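Local structure of iron binding protein FbpA (1Q35) at residues I151-I156 / K288-K293. The protein binds ferric iron and, as a periplasmic solute-binding protein, probably hands it on to a bacterial iron uptake system. Sequence-based numbering, arbitrary orientation.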
loop_
_atom_site.group_PDB
_atom_site.type_symbol
_atom_site.label_atom_id
_atom_site.label_comp_id
_atom_site.label_asym_id
_atom_site.label_seq_id
_atom_site.Cartn_x
_atom_site.Cartn_y
_atom_site.Cartn_z
ATOM N N ILE A 151 13.435 8.352 -6.186
ATOM C CA ILE A 151 14.599 9.106 -5.726
ATOM C C ILE A 151 15.806 8.186 -5.499
ATOM O O ILE A 151 16.930 8.525 -5.862
ATOM C CB ILE A 151 14.282 9.920 -4.455
ATOM C CG1 ILE A 151 13.329 11.073 -4.782
ATOM C CG2 ILE A 151 15.574 10.448 -3.810
ATOM C CD1 ILE A 151 12.798 11.785 -3.561
ATOM N N GLU A 152 15.585 7.020 -4.912
ATOM C CA GLU A 152 16.678 6.060 -4.732
ATOM C C GLU A 152 17.325 5.717 -6.076
ATOM O O GLU A 152 18.549 5.627 -6.186
ATOM C CB GLU A 152 16.171 4.787 -4.046
ATOM C CG GLU A 152 17.265 3.815 -3.622
ATOM C CD GLU A 152 17.998 4.214 -2.352
ATOM O OE1 GLU A 152 17.843 5.358 -1.873
ATOM O OE2 GLU A 152 18.754 3.367 -1.822
ATOM N N HIS A 153 16.498 5.532 -7.100
ATOM C CA HIS A 153 16.978 5.117 -8.412
ATOM C C HIS A 153 17.569 6.252 -9.243
ATOM O O HIS A 153 18.465 6.010 -10.045
ATOM C CB HIS A 153 15.844 4.480 -9.222
ATOM C CG HIS A 153 15.251 3.256 -8.598
ATOM N ND1 HIS A 153 16.011 2.244 -8.045
ATOM C CD2 HIS A 153 13.962 2.873 -8.463
ATOM C CE1 HIS A 153 15.210 1.297 -7.590
ATOM N NE2 HIS A 153 13.961 1.656 -7.829
ATOM N N TYR A 154 17.055 7.473 -9.085
ATOM C CA TYR A 154 17.323 8.552 -10.042
ATOM C C TYR A 154 17.800 9.866 -9.449
ATOM O O TYR A 154 18.258 10.730 -10.196
ATOM C CB TYR A 154 16.061 8.862 -10.846
ATOM C CG TYR A 154 15.464 7.674 -11.558
ATOM C CD1 TYR A 154 14.161 7.280 -11.297
ATOM C CD2 TYR A 154 16.196 6.943 -12.485
ATOM C CE1 TYR A 154 13.601 6.189 -11.936
ATOM C CE2 TYR A 154 15.642 5.850 -13.140
ATOM C CZ TYR A 154 14.346 5.484 -12.861
ATOM O OH TYR A 154 13.776 4.414 -13.499
ATOM N N GLY A 155 17.667 10.036 -8.140
ATOM C CA GLY A 155 17.968 11.299 -7.494
ATOM C C GLY A 155 16.827 12.303 -7.577
ATOM O O GLY A 155 15.832 12.095 -8.289
ATOM N N ILE A 156 16.972 13.411 -6.859
ATOM C CA ILE A 156 15.864 14.359 -6.724
ATOM C C ILE A 156 15.650 15.254 -7.937
ATOM O O ILE A 156 14.535 15.724 -8.142
ATOM C CB ILE A 156 15.945 15.205 -5.424
ATOM C CG1 ILE A 156 17.122 16.190 -5.440
ATOM C CG2 ILE A 156 15.984 14.286 -4.215
ATOM C CD1 ILE A 156 17.060 17.176 -4.295
ATOM N N LYS A 288 8.048 -8.432 -12.867
ATOM C CA LYS A 288 9.334 -8.133 -12.261
ATOM C C LYS A 288 9.158 -7.028 -11.223
ATOM O O LYS A 288 8.843 -5.885 -11.567
ATOM C CB LYS A 288 10.314 -7.696 -13.348
ATOM C CG LYS A 288 11.730 -7.406 -12.873
ATOM C CD LYS A 288 12.612 -6.878 -14.015
ATOM C CE LYS A 288 12.292 -5.430 -14.410
ATOM N NZ LYS A 288 13.114 -4.968 -15.574
ATOM N N SER A 289 9.334 -7.370 -9.956
ATOM C CA SER A 289 9.289 -6.384 -8.882
ATOM C C SER A 289 10.579 -5.574 -8.828
ATOM O O SER A 289 11.658 -6.065 -9.154
ATOM C CB SER A 289 9.066 -7.066 -7.528
ATOM O OG SER A 289 7.756 -7.592 -7.408
ATOM N N ASP A 290 10.461 -4.331 -8.385
ATOM C CA ASP A 290 11.620 -3.538 -8.006
ATOM C C ASP A 290 12.362 -4.302 -6.913
ATOM O O ASP A 290 11.742 -4.798 -5.981
ATOM C CB ASP A 290 11.143 -2.174 -7.491
ATOM C CG ASP A 290 12.242 -1.151 -7.411
ATOM O OD1 ASP A 290 11.899 0.061 -7.337
ATOM O OD2 ASP A 290 13.448 -1.445 -7.408
ATOM N N THR A 291 13.682 -4.401 -7.036
ATOM C CA THR A 291 14.502 -5.081 -6.032
ATOM C C THR A 291 14.883 -4.180 -4.865
ATOM O O THR A 291 15.539 -4.638 -3.936
ATOM C CB THR A 291 15.789 -5.649 -6.670
ATOM O OG1 THR A 291 16.515 -4.604 -7.323
ATOM C CG2 THR A 291 15.465 -6.665 -7.760
ATOM N N ILE A 292 14.495 -2.905 -4.901
ATOM C CA ILE A 292 14.806 -1.983 -3.815
ATOM C C ILE A 292 14.373 -2.574 -2.465
ATOM O O ILE A 292 13.310 -3.178 -2.336
ATOM C CB ILE A 292 14.127 -0.613 -4.069
ATOM C CG1 ILE A 292 14.668 0.452 -3.108
ATOM C CG2 ILE A 292 12.596 -0.720 -3.979
ATOM C CD1 ILE A 292 14.167 1.852 -3.430
ATOM N N LYS A 293 15.219 -2.413 -1.459
ATOM C CA LYS A 293 14.875 -2.836 -0.108
ATOM C C LYS A 293 13.787 -1.925 0.456
ATOM O O LYS A 293 13.800 -0.715 0.223
ATOM C CB LYS A 293 16.099 -2.774 0.798
ATOM C CG LYS A 293 17.116 -3.864 0.582
ATOM C CD LYS A 293 17.498 -4.538 1.902
ATOM C CE LYS A 293 17.984 -3.549 2.963
ATOM N NZ LYS A 293 17.247 -3.676 4.259
#
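His153, on helix 141-168, and Asp290, in the loop between helices 279-283 and 294-298, reach toward each other from opposite directions and meet in a nearly straight hydrogen bond. NE2 of His153 donates its N-H to OD1 of Asp290 over 2.7 Å, with an N-H...O angle of 171°. The acceptor lies at the ring edge, practically in the imidazole plane, and accepts the bond through its syn lone pair, on the side of the other oxygen. Carboxylate and ring are nevertheless not coplanar, their planes being 31° apart. OD2 of Asp290 is itself engaged at the backbone, accepting from Ile292 N at 3.1 Å from above the carboxylate plane. This closes an Asx turn, which restrains the carboxylate that His153 meets; the negative charge would probably also polarise the imidazole.

Beside this polar pair runs an aliphatic contact. Ile292 holds CG1 anti to its backbone N (chi1 -168°) and, with the chain extended, carries CD1 against the stem of Glu152, 3.6 Å from CB and 3.7 Å from CG. CB of Ile292 also approaches CE1 of His153 obliquely, at 4.1 Å. The carboxylate of Glu152 is held elsewhere, by Asn300 and in a salt bridge with Lys299, while the His153 ring stacks with that of His225. Away from the iron-binding tyrosines, this surface contact joins a helix to a loop distant in sequence within the periplasmic binding protein fold through a His-carboxylate hydrogen bond backed by an Asx turn.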